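Local coordinates for LysM domain protein (PDB 4OIT) that binds mannose as a beta-prism II lectin, forming a domain-swapped dimer, at residues B[84-89]-B[94-99]; B[57-60]-B[66-69]; B[27-30]-B[36-39]; B[24-27]-B[33-36]; B[54-57]-B[63-66]. All blocks are in the same frame, centred on the assembly; numbering follows the deposited sequence.

Contact 1: B[84-89]-B[94-99]. With MAN (alpha-D-mannopyranose), chain H.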
# COMPACT_ATOMS: atom_id res chain seq x y z
N VAL B 84 19.25 -4.74 12.16
CA VAL B 84 18.92 -3.37 12.55
C VAL B 84 17.84 -3.31 13.63
O VAL B 84 16.90 -4.11 13.63
CB VAL B 84 18.50 -2.47 11.36
CG1 VAL B 84 19.62 -2.39 10.34
CG2 VAL B 84 17.19 -2.93 10.73
N LYS B 85 18.00 -2.35 14.53
CA LYS B 85 16.98 -2.03 15.52
C LYS B 85 16.96 -0.52 15.77
O LYS B 85 18.01 0.13 15.79
CB LYS B 85 17.22 -2.78 16.83
CG LYS B 85 18.60 -2.57 17.44
CD LYS B 85 18.77 -3.43 18.68
CE LYS B 85 20.16 -3.29 19.28
NZ LYS B 85 20.25 -3.98 20.60
N LEU B 86 15.76 0.03 15.94
CA LEU B 86 15.59 1.45 16.23
C LEU B 86 15.42 1.63 17.73
O LEU B 86 14.55 1.01 18.34
CB LEU B 86 14.37 2.00 15.49
CG LEU B 86 14.13 3.51 15.62
CD1 LEU B 86 15.18 4.30 14.84
CD2 LEU B 86 12.74 3.87 15.14
N VAL B 87 16.24 2.50 18.32
CA VAL B 87 16.24 2.71 19.77
C VAL B 87 16.04 4.18 20.09
O VAL B 87 16.81 5.03 19.65
CB VAL B 87 17.56 2.23 20.42
CG1 VAL B 87 17.48 2.34 21.94
CG2 VAL B 87 17.87 0.80 20.02
N LEU B 88 14.99 4.47 20.87
CA LEU B 88 14.78 5.79 21.46
C LEU B 88 15.45 5.77 22.83
O LEU B 88 14.97 5.11 23.75
CB LEU B 88 13.29 6.11 21.57
CG LEU B 88 12.92 7.46 22.20
CD1 LEU B 88 13.51 8.63 21.42
CD2 LEU B 88 11.40 7.61 22.30
N GLN B 89 16.54 6.51 22.97
CA GLN B 89 17.42 6.41 24.14
C GLN B 89 17.08 7.42 25.23
O GLN B 89 16.39 8.41 24.99
CB GLN B 89 18.88 6.61 23.72
CG GLN B 89 19.32 5.73 22.55
CD GLN B 89 20.83 5.73 22.33
OE1 GLN B 89 21.42 4.68 22.11
NE2 GLN B 89 21.45 6.91 22.38
N LEU B 94 17.51 9.38 18.91
CA LEU B 94 16.86 8.31 18.18
C LEU B 94 17.89 7.73 17.23
O LEU B 94 18.37 8.43 16.34
CB LEU B 94 15.64 8.82 17.41
CG LEU B 94 14.84 7.76 16.64
CD1 LEU B 94 14.41 6.61 17.54
CD2 LEU B 94 13.62 8.40 16.00
N VAL B 95 18.22 6.45 17.42
CA VAL B 95 19.32 5.81 16.72
C VAL B 95 18.88 4.49 16.09
O VAL B 95 18.28 3.65 16.76
CB VAL B 95 20.49 5.51 17.69
CG1 VAL B 95 21.72 5.03 16.92
CG2 VAL B 95 20.84 6.74 18.52
N LEU B 96 19.19 4.32 14.81
CA LEU B 96 19.05 3.02 14.16
C LEU B 96 20.39 2.30 14.25
O LEU B 96 21.38 2.71 13.63
CB LEU B 96 18.63 3.17 12.70
CG LEU B 96 18.21 1.86 12.01
CD1 LEU B 96 16.82 1.42 12.45
CD2 LEU B 96 18.25 2.02 10.50
N TYR B 97 20.42 1.23 15.04
CA TYR B 97 21.62 0.45 15.27
C TYR B 97 21.66 -0.74 14.32
O TYR B 97 20.68 -1.46 14.19
CB TYR B 97 21.68 -0.06 16.71
CG TYR B 97 22.09 1.00 17.72
CD1 TYR B 97 23.40 1.46 17.76
CD2 TYR B 97 21.18 1.51 18.63
CE1 TYR B 97 23.79 2.42 18.68
CE2 TYR B 97 21.56 2.47 19.56
CZ TYR B 97 22.86 2.92 19.58
OH TYR B 97 23.24 3.87 20.50
N ALA B 98 22.80 -0.93 13.67
CA ALA B 98 23.04 -2.08 12.81
C ALA B 98 24.10 -2.99 13.43
O ALA B 98 24.66 -2.68 14.48
CB ALA B 98 23.49 -1.62 11.43
N LYS B 99 24.35 -4.11 12.76
CA LYS B 99 25.39 -5.06 13.15
C LYS B 99 26.75 -4.39 13.36
O LYS B 99 27.40 -4.58 14.39
CB LYS B 99 25.49 -6.15 12.08
CG LYS B 99 26.53 -7.23 12.34
CD LYS B 99 26.54 -8.25 11.21
CE LYS B 99 25.46 -9.29 11.37
NZ LYS B 99 25.80 -10.28 12.43
C1 MAN H . 25.60 9.68 20.56
C2 MAN H . 25.00 8.77 21.64
C3 MAN H . 25.11 7.29 21.31
C4 MAN H . 24.63 7.04 19.90
C5 MAN H . 25.40 7.90 18.92
C6 MAN H . 24.85 7.71 17.52
O1 MAN H . 27.01 9.73 20.67
O2 MAN H . 23.64 9.11 21.86
O3 MAN H . 24.35 6.53 22.22
O4 MAN H . 24.85 5.68 19.58
O5 MAN H . 25.26 9.27 19.24
O6 MAN H . 25.47 8.62 16.64
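The ring of Y97 has V87 CG2 and Q89 OE1 at its edge, both in its plane. V95 CG1, from the same strand as Y97, lies over the centre of one face. V87 CG2 comes within 3.7 Å of Y97 CD2. The Q89 amide is turned 41° from the ring. Y97 OH donates to Q89 OE1 at 2.6 Å, tilted somewhat from the carbonyl plane. Q89 CG stands beside the backbone N (chi1 -51°), and the chain then runs out extended to the sugar. Q89 NE2 donates to O3 of the alpha-mannose at 2.9 Å, a fairly straight bond. Y97 OH in turn accepts from mannose O4 at 2.6 Å. This is the Q-x-D-x-N-x-V-x-Y mannose site of beta-prism II lectins, completed by D91 and N93. The site sits on an antiparallel hairpin. K85 pairs with Y97, and V87 with V95, each through two backbone hydrogen bonds. The other face is leucine. L86 CD1 packs on L94 CD1 at 3.6 Å, and L96 CD1 reaches L86 CB at 3.9 Å. W104 of the same chain and F64 of the second subunit pack on this face. On its other edge, strand 85-88 pairs with a strand of that subunit.

Contact 2: B[57-60]-B[66-69]. With BMA (beta-D-mannopyranose), chain I.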
# COMPACT_ATOMS: atom_id res chain seq x y z
N GLU B 57 -8.54 -6.30 -7.67
CA GLU B 57 -9.18 -7.48 -7.09
C GLU B 57 -10.70 -7.43 -7.09
O GLU B 57 -11.31 -6.41 -6.73
CB GLU B 57 -8.64 -7.77 -5.68
CG GLU B 57 -9.01 -6.77 -4.60
CD GLU B 57 -8.41 -7.15 -3.25
OE1 GLU B 57 -7.44 -7.93 -3.22
OE2 GLU B 57 -8.91 -6.66 -2.21
N VAL B 58 -11.30 -8.53 -7.53
CA VAL B 58 -12.73 -8.76 -7.43
C VAL B 58 -12.97 -9.26 -6.02
O VAL B 58 -12.65 -10.40 -5.70
CB VAL B 58 -13.21 -9.81 -8.46
CG1 VAL B 58 -14.72 -9.99 -8.39
CG2 VAL B 58 -12.79 -9.43 -9.87
N GLN B 59 -13.52 -8.40 -5.17
CA GLN B 59 -13.63 -8.69 -3.74
C GLN B 59 -14.83 -9.57 -3.38
O GLN B 59 -15.81 -9.65 -4.13
CB GLN B 59 -13.72 -7.39 -2.94
CG GLN B 59 -12.51 -6.47 -3.11
CD GLN B 59 -12.60 -5.18 -2.30
OE1 GLN B 59 -11.62 -4.45 -2.18
NE2 GLN B 59 -13.76 -4.89 -1.73
N THR B 60 -14.73 -10.22 -2.23
CA THR B 60 -15.82 -11.06 -1.70
C THR B 60 -17.05 -10.24 -1.29
O THR B 60 -18.15 -10.78 -1.20
CB THR B 60 -15.35 -11.89 -0.49
OG1 THR B 60 -14.70 -11.05 0.46
CG2 THR B 60 -14.39 -12.98 -0.94
N LEU B 66 -9.50 -1.27 -7.98
CA LEU B 66 -8.08 -1.07 -8.22
C LEU B 66 -7.45 -0.45 -6.97
O LEU B 66 -7.89 0.60 -6.51
CB LEU B 66 -7.84 -0.14 -9.42
CG LEU B 66 -7.77 -0.80 -10.80
CD1 LEU B 66 -9.04 -1.56 -11.13
CD2 LEU B 66 -7.48 0.25 -11.86
N TYR B 67 -6.43 -1.11 -6.43
CA TYR B 67 -5.73 -0.62 -5.24
C TYR B 67 -4.32 -0.16 -5.60
O TYR B 67 -3.69 -0.71 -6.49
CB TYR B 67 -5.63 -1.70 -4.17
CG TYR B 67 -6.90 -1.90 -3.38
CD1 TYR B 67 -7.23 -1.06 -2.33
CD2 TYR B 67 -7.77 -2.94 -3.69
CE1 TYR B 67 -8.39 -1.24 -1.60
CE2 TYR B 67 -8.93 -3.13 -2.97
CZ TYR B 67 -9.24 -2.28 -1.93
OH TYR B 67 -10.39 -2.47 -1.21
N THR B 68 -3.84 0.85 -4.88
CA THR B 68 -2.48 1.33 -5.04
C THR B 68 -1.56 0.51 -4.15
O THR B 68 -2.01 -0.24 -3.28
CB THR B 68 -2.32 2.81 -4.65
OG1 THR B 68 -2.45 2.96 -3.23
CG2 THR B 68 -3.35 3.67 -5.36
N ALA B 69 -0.26 0.66 -4.38
CA ALA B 69 0.74 0.08 -3.49
C ALA B 69 0.90 0.99 -2.28
O ALA B 69 0.51 2.16 -2.31
CB ALA B 69 2.07 -0.07 -4.19
C1 BMA I . -15.80 0.02 -0.25
C2 BMA I . -15.32 -1.41 0.07
C3 BMA I . -13.80 -1.35 0.12
C4 BMA I . -13.18 -0.64 -1.08
C5 BMA I . -13.80 0.71 -1.46
C6 BMA I . -13.51 0.91 -2.94
O1 BMA I . -17.23 0.26 -0.37
O2 BMA I . -15.76 -2.35 -0.94
O3 BMA I . -13.26 -2.68 0.20
O4 BMA I . -11.79 -0.38 -0.79
O5 BMA I . -15.22 0.86 -1.27
O6 BMA I . -13.43 2.30 -3.24
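Q59 and E57 meet Y67 across the antiparallel hairpin of strands 53-58 and 64-68, but the two segments are staggered, and their nearest CA atoms, of E57 and L66, are 6.6 Å apart. The contact is therefore made by side chains. Q59 and Y67 cross at about a right angle. Their flat groups are nearly coplanar, with the amide 17° from the ring. Y67 OH donates to Q59 OE1 at 2.5 Å, in the carbonyl plane. The same OE1 lies in the ring plane at the edge of Y67, 3.1 Å from CE2. E57 reaches the ring differently. Its CG stands between the backbone N and the carbonyl carbon (chi1 69°), and the extended chain brings OE2 to 3.6 Å from Y67 CE2. The carboxylate is steeply turned against the ring, and OE2 approaches it obliquely. The beta-mannose joins the two polar ends. Q59 NE2 donates to sugar O3 at 3.0 Å and also bonds D61 OD1. Y67 OH accepts from sugar O4 at 2.6 Å and from O3 at 3.2 Å. The hydroxyl is thus gripped by three partners, one protein oxygen and two sugar oxygens. P72 of the second subunit packs against Y67. With D61, N63 and V65, Q59 and Y67 form the Q-x-D-x-N-x-V-x-Y mannose pocket of the beta-prism II fold.

Contact 3: B[27-30]-B[36-39]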
# COMPACT_ATOMS: atom_id res chain seq x y z
N THR B 27 -5.67 -6.12 -19.37
CA THR B 27 -4.37 -6.19 -18.70
C THR B 27 -4.18 -5.06 -17.70
O THR B 27 -4.32 -3.88 -18.04
CB THR B 27 -3.22 -6.11 -19.73
OG1 THR B 27 -3.39 -7.14 -20.72
CG2 THR B 27 -1.86 -6.27 -19.06
N LEU B 28 -3.87 -5.42 -16.46
CA LEU B 28 -3.37 -4.45 -15.48
C LEU B 28 -1.89 -4.26 -15.76
O LEU B 28 -1.07 -5.15 -15.49
CB LEU B 28 -3.60 -4.92 -14.04
CG LEU B 28 -3.08 -3.99 -12.93
CD1 LEU B 28 -3.53 -2.55 -13.14
CD2 LEU B 28 -3.53 -4.48 -11.57
N GLN B 29 -1.55 -3.10 -16.31
CA GLN B 29 -0.18 -2.82 -16.75
C GLN B 29 0.71 -2.38 -15.59
O GLN B 29 0.24 -2.18 -14.46
CB GLN B 29 -0.20 -1.73 -17.83
CG GLN B 29 -1.11 -2.04 -19.01
CD GLN B 29 -0.97 -1.07 -20.17
OE1 GLN B 29 -1.18 -1.44 -21.32
NE2 GLN B 29 -0.63 0.19 -19.88
N ASP B 30 2.00 -2.25 -15.88
CA ASP B 30 2.99 -1.76 -14.91
C ASP B 30 2.83 -0.28 -14.56
O ASP B 30 3.22 0.14 -13.47
CB ASP B 30 4.42 -2.00 -15.43
CG ASP B 30 4.90 -3.42 -15.20
OD1 ASP B 30 4.20 -4.21 -14.53
OD2 ASP B 30 6.00 -3.75 -15.69
N LEU B 36 -8.11 -2.45 -21.58
CA LEU B 36 -8.76 -3.44 -22.43
C LEU B 36 -8.29 -3.25 -23.87
O LEU B 36 -8.54 -2.21 -24.48
CB LEU B 36 -10.28 -3.30 -22.36
CG LEU B 36 -11.12 -4.21 -23.27
CD1 LEU B 36 -10.93 -5.67 -22.90
CD2 LEU B 36 -12.59 -3.82 -23.19
N TYR B 37 -7.60 -4.26 -24.40
CA TYR B 37 -7.13 -4.25 -25.79
C TYR B 37 -7.98 -5.15 -26.68
O TYR B 37 -8.33 -6.26 -26.30
CB TYR B 37 -5.66 -4.69 -25.86
CG TYR B 37 -4.70 -3.67 -25.29
CD1 TYR B 37 -4.38 -2.51 -25.99
CD2 TYR B 37 -4.10 -3.87 -24.05
CE1 TYR B 37 -3.50 -1.58 -25.48
CE2 TYR B 37 -3.21 -2.94 -23.53
CZ TYR B 37 -2.91 -1.80 -24.25
OH TYR B 37 -2.04 -0.87 -23.74
N ALA B 38 -8.32 -4.63 -27.86
CA ALA B 38 -8.96 -5.42 -28.92
C ALA B 38 -7.99 -5.44 -30.09
O ALA B 38 -7.89 -4.46 -30.83
CB ALA B 38 -10.29 -4.81 -29.32
N ARG B 39 -7.28 -6.55 -30.24
CA ARG B 39 -6.11 -6.60 -31.11
C ARG B 39 -4.98 -5.86 -30.41
O ARG B 39 -4.60 -6.21 -29.30
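Q29 and Y37 belong to the antiparallel strand pair 24-28 and 34-38, but segments 27-30 and 36-39 are staggered along it and their backbones do not touch. The backbone pairing of T27 is with V35 instead. The hairpin is part of a beta-prism II domain. The spacing Q29, D31, N33, V35, Y37 matches the Q-x-D-x-N-x-V-x-Y signature of its mannose sites, so this is probably a third site of that kind. One side-chain pair carries the contact. Q29 CG lies beside the backbone N (chi1 -54°), and the rest of the chain is extended, which sends the amide across toward the neighbouring strand. Y37 takes a similar first torsion (chi1 -71°) and brings its hydroxyl to meet it. The two side chains cross at about a right angle, and the amide and ring planes differ by 27°. The other end of the amide is also held, because Q29 NE2 bonds D31 OD1. This fixes the rotation of the group and leaves OE1 turned to the tyrosine. Q29 CD packs on V35 CG2. A42 of strand 41-45 packs against Y37. Y37 OH donates to Q29 OE1 at 2.6 Å, slightly tilted from the carbonyl plane, and OE1 lies in the ring plane at the edge, 3.4 Å from Y37 CE2.

Contact 4: B[24-27]-B[33-36]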
# COMPACT_ATOMS: atom_id res chain seq x y z
N TYR B 24 -9.77 -10.28 -27.36
CA TYR B 24 -9.81 -9.19 -26.38
C TYR B 24 -8.98 -9.54 -25.14
O TYR B 24 -9.08 -10.64 -24.61
CB TYR B 24 -11.26 -8.89 -25.98
CG TYR B 24 -12.17 -8.71 -27.18
CD1 TYR B 24 -11.86 -7.81 -28.19
CD2 TYR B 24 -13.34 -9.46 -27.30
CE1 TYR B 24 -12.68 -7.65 -29.29
CE2 TYR B 24 -14.17 -9.30 -28.40
CZ TYR B 24 -13.84 -8.40 -29.39
OH TYR B 24 -14.67 -8.24 -30.47
N THR B 25 -8.17 -8.58 -24.69
CA THR B 25 -7.24 -8.79 -23.58
C THR B 25 -7.31 -7.64 -22.58
O THR B 25 -6.98 -6.50 -22.91
CB THR B 25 -5.79 -8.91 -24.10
OG1 THR B 25 -5.73 -9.87 -25.17
CG2 THR B 25 -4.84 -9.36 -22.98
N LEU B 26 -7.73 -7.96 -21.35
CA LEU B 26 -7.77 -6.98 -20.25
C LEU B 26 -6.53 -7.14 -19.38
O LEU B 26 -6.35 -8.17 -18.73
CB LEU B 26 -9.03 -7.19 -19.41
CG LEU B 26 -9.23 -6.25 -18.21
CD1 LEU B 26 -9.58 -4.84 -18.66
CD2 LEU B 26 -10.30 -6.79 -17.27
N THR B 27 -5.67 -6.12 -19.37
CA THR B 27 -4.37 -6.19 -18.70
C THR B 27 -4.18 -5.06 -17.70
O THR B 27 -4.32 -3.88 -18.04
CB THR B 27 -3.22 -6.11 -19.73
OG1 THR B 27 -3.39 -7.14 -20.72
CG2 THR B 27 -1.86 -6.27 -19.06
N ASN B 33 -2.39 1.42 -15.18
CA ASN B 33 -3.61 1.48 -15.97
C ASN B 33 -4.16 0.08 -16.26
O ASN B 33 -3.43 -0.81 -16.69
CB ASN B 33 -3.36 2.22 -17.29
CG ASN B 33 -4.62 2.84 -17.87
OD1 ASN B 33 -5.69 2.84 -17.25
ND2 ASN B 33 -4.50 3.39 -19.07
N LEU B 34 -5.45 -0.11 -15.99
CA LEU B 34 -6.16 -1.32 -16.37
C LEU B 34 -6.70 -1.11 -17.78
O LEU B 34 -7.66 -0.36 -17.97
CB LEU B 34 -7.31 -1.62 -15.41
CG LEU B 34 -8.11 -2.87 -15.74
CD1 LEU B 34 -7.28 -4.13 -15.50
CD2 LEU B 34 -9.41 -2.92 -14.94
N VAL B 35 -6.09 -1.77 -18.76
CA VAL B 35 -6.38 -1.52 -20.17
C VAL B 35 -7.03 -2.72 -20.86
O VAL B 35 -6.55 -3.85 -20.73
CB VAL B 35 -5.10 -1.13 -20.94
CG1 VAL B 35 -5.46 -0.62 -22.33
CG2 VAL B 35 -4.31 -0.08 -20.17
N LEU B 36 -8.11 -2.45 -21.58
CA LEU B 36 -8.76 -3.44 -22.43
C LEU B 36 -8.29 -3.25 -23.87
O LEU B 36 -8.54 -2.21 -24.48
CB LEU B 36 -10.28 -3.30 -22.36
CG LEU B 36 -11.12 -4.21 -23.27
CD1 LEU B 36 -10.93 -5.67 -22.90
CD2 LEU B 36 -12.59 -3.82 -23.19
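T27 and V35 satisfy each other's backbone polar groups. T27 N donates to V35 O at 2.8 Å, and V35 N donates to T27 O at 2.8 Å. Both bonds are nearly straight. V35 O also takes a CA-H contact from L26 CA at 3.4 Å, and T27 O a longer one from L34 CA at 3.6 Å. These accessory contacts flank the main bonds. L26 and L36 form the adjacent non-hydrogen-bonded pair, so their amides turn outward. L26 bonds L17 on one neighbouring strand, and L36 bonds V43 and W44 on the other. The strands run almost exactly antiparallel, at 176°, in the middle of a four-stranded sheet of the beta-prism II domain. N33 and V35 sit in the Q-x-D-x-N-x-V-x-Y pattern of this fold. N33 is well supplied: its N bonds D31 OD1, its OD1 takes T48 N, and its ND2 makes a weak bond to S45 OG. The threonine hydroxyls are also used, T27 OG1 with S16 OG and T25 OG1 with Q18 NE2. On the face with the leucines the packing is apolar. L26 holds CG anti to the backbone N (chi1 180°), which swings CD1 across to strand 34-38. That methyl meets L34 CG at 3.8 Å and L36 CB at 4.1 Å. L36 CD1 comes within 4.5 Å of Y24 CB on strand 24-28.

Contact 5: B[54-57]-B[63-66]; sequences VRAE and NFVL. With BMA (beta-D-mannopyranose), chain I.
A56 pairs with L66 directly after a classic beta bulge, in which V54 and R55 both face Y67. The extra residue is absorbed by V54, whose psi of -13° is far from an extended strand. Past the bulge the pairing is regular but somewhat bent. E57 N donates to V65 O at 3.0 Å, with an angle of only 141° at the hydrogen. V65 N returns a bond to E57 O at 3.1 Å. F64 presents the edge of its ring to strand 53-58. F64 CD1 lies 3.5 Å from E57 O, and A56 O is also in the ring plane near CE1. A56 CB touches both F64 CE1, at 3.8 Å, and L66 CD1, at 3.7 Å. On the opposite face, R55 and E57 come together along their own strand. R55 NE makes a weak salt bridge to E57 OE1 at 3.2 Å. N63 serves the sugar. Its CG is anti to the backbone N (chi1 -158°), and ND2 donates to O2 of the beta-mannose at 3.2 Å, almost straight. The amide's other end, OD1, accepts from T78 N of the second subunit. V65 adds an apolar contact, CG2 to sugar C6, at 3.8 Å. V65 and L66 also pair with a strand of the second subunit, so the sheet runs on across the interface, consistent with the domain-swapped dimer. N63 and V65 are the Asn and Val of the Q-x-D-x-N-x-V-x-Y mannose site characteristic of beta-prism II lectins.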
# COMPACT_ATOMS: atom_id res chain seq x y z
N VAL B 54 -1.31 -1.43 -8.14
CA VAL B 54 -0.53 -2.68 -8.17
C VAL B 54 -1.38 -3.95 -8.19
O VAL B 54 -0.85 -5.04 -8.45
CB VAL B 54 0.48 -2.76 -7.01
CG1 VAL B 54 1.53 -1.67 -7.15
CG2 VAL B 54 -0.21 -2.70 -5.65
N ARG B 55 -2.67 -3.83 -7.91
CA ARG B 55 -3.59 -4.95 -8.09
C ARG B 55 -5.01 -4.48 -8.38
O ARG B 55 -5.37 -3.34 -8.05
CB ARG B 55 -3.57 -5.89 -6.88
CG ARG B 55 -4.26 -5.35 -5.63
CD ARG B 55 -4.29 -6.40 -4.53
NE ARG B 55 -4.92 -5.90 -3.31
CZ ARG B 55 -4.34 -5.08 -2.44
NH1 ARG B 55 -3.11 -4.63 -2.63
NH2 ARG B 55 -5.01 -4.69 -1.36
N ALA B 56 -5.78 -5.36 -8.99
CA ALA B 56 -7.19 -5.11 -9.29
C ALA B 56 -7.97 -6.35 -8.87
O ALA B 56 -8.04 -7.33 -9.61
CB ALA B 56 -7.37 -4.83 -10.77
N GLU B 57 -8.54 -6.30 -7.67
CA GLU B 57 -9.18 -7.48 -7.09
C GLU B 57 -10.70 -7.43 -7.09
O GLU B 57 -11.31 -6.41 -6.73
CB GLU B 57 -8.64 -7.77 -5.68
CG GLU B 57 -9.01 -6.77 -4.60
CD GLU B 57 -8.41 -7.15 -3.25
OE1 GLU B 57 -7.44 -7.93 -3.22
OE2 GLU B 57 -8.91 -6.66 -2.21
N ASN B 63 -17.39 -5.92 -4.72
CA ASN B 63 -16.84 -4.72 -5.33
C ASN B 63 -15.53 -5.03 -6.06
O ASN B 63 -14.64 -5.67 -5.49
CB ASN B 63 -16.59 -3.67 -4.24
CG ASN B 63 -16.52 -2.25 -4.78
OD1 ASN B 63 -16.81 -1.98 -5.95
ND2 ASN B 63 -16.15 -1.32 -3.91
N PHE B 64 -15.44 -4.61 -7.32
CA PHE B 64 -14.21 -4.74 -8.09
C PHE B 64 -13.43 -3.43 -7.96
O PHE B 64 -13.96 -2.37 -8.27
CB PHE B 64 -14.52 -5.07 -9.55
CG PHE B 64 -13.30 -5.12 -10.45
CD1 PHE B 64 -12.16 -5.82 -10.07
CD2 PHE B 64 -13.31 -4.48 -11.68
CE1 PHE B 64 -11.05 -5.86 -10.90
CE2 PHE B 64 -12.21 -4.52 -12.52
CZ PHE B 64 -11.08 -5.22 -12.12
N VAL B 65 -12.19 -3.52 -7.50
CA VAL B 65 -11.45 -2.35 -7.02
C VAL B 65 -9.98 -2.38 -7.43
O VAL B 65 -9.29 -3.38 -7.24
CB VAL B 65 -11.49 -2.28 -5.48
CG1 VAL B 65 -10.72 -1.08 -4.97
CG2 VAL B 65 -12.93 -2.24 -4.98
N LEU B 66 -9.50 -1.27 -7.98
CA LEU B 66 -8.08 -1.07 -8.22
C LEU B 66 -7.45 -0.45 -6.97
O LEU B 66 -7.89 0.60 -6.51
CB LEU B 66 -7.84 -0.14 -9.42
CG LEU B 66 -7.77 -0.80 -10.80
CD1 LEU B 66 -9.04 -1.56 -11.13
CD2 LEU B 66 -7.48 0.25 -11.86
C1 BMA I . -15.80 0.02 -0.25
C2 BMA I . -15.32 -1.41 0.07
C3 BMA I . -13.80 -1.35 0.12
C4 BMA I . -13.18 -0.64 -1.08
C5 BMA I . -13.80 0.71 -1.46
C6 BMA I . -13.51 0.91 -2.94
O1 BMA I . -17.23 0.26 -0.37
O2 BMA I . -15.76 -2.35 -0.94
O3 BMA I . -13.26 -2.68 0.20
O4 BMA I . -11.79 -0.38 -0.79
O5 BMA I . -15.22 0.86 -1.27
O6 BMA I . -13.43 2.30 -3.24

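How the contacts relate
The five contacts fall on three similar hairpins, each with the Q-x-D-x-N-x-V-x-Y spacing. Contacts 2 and 5 describe the same hairpin, with centres about 3 Å apart and E57 and L66 in common. Together they supply four of the five residues of the beta-mannose pocket. Contacts 3 and 4 share T27 and L36 in the same way. The two hairpins pack together: L34 CD2 of contact 4 lies 4.0 Å from F64 CZ of contact 5. Contact 1 stands apart with its own alpha-mannose. Its centre is about 35 Å from that of contact 2 and about 46 Å from that of contact 4. The second subunit packs against contacts 1, 2, 4 and 5.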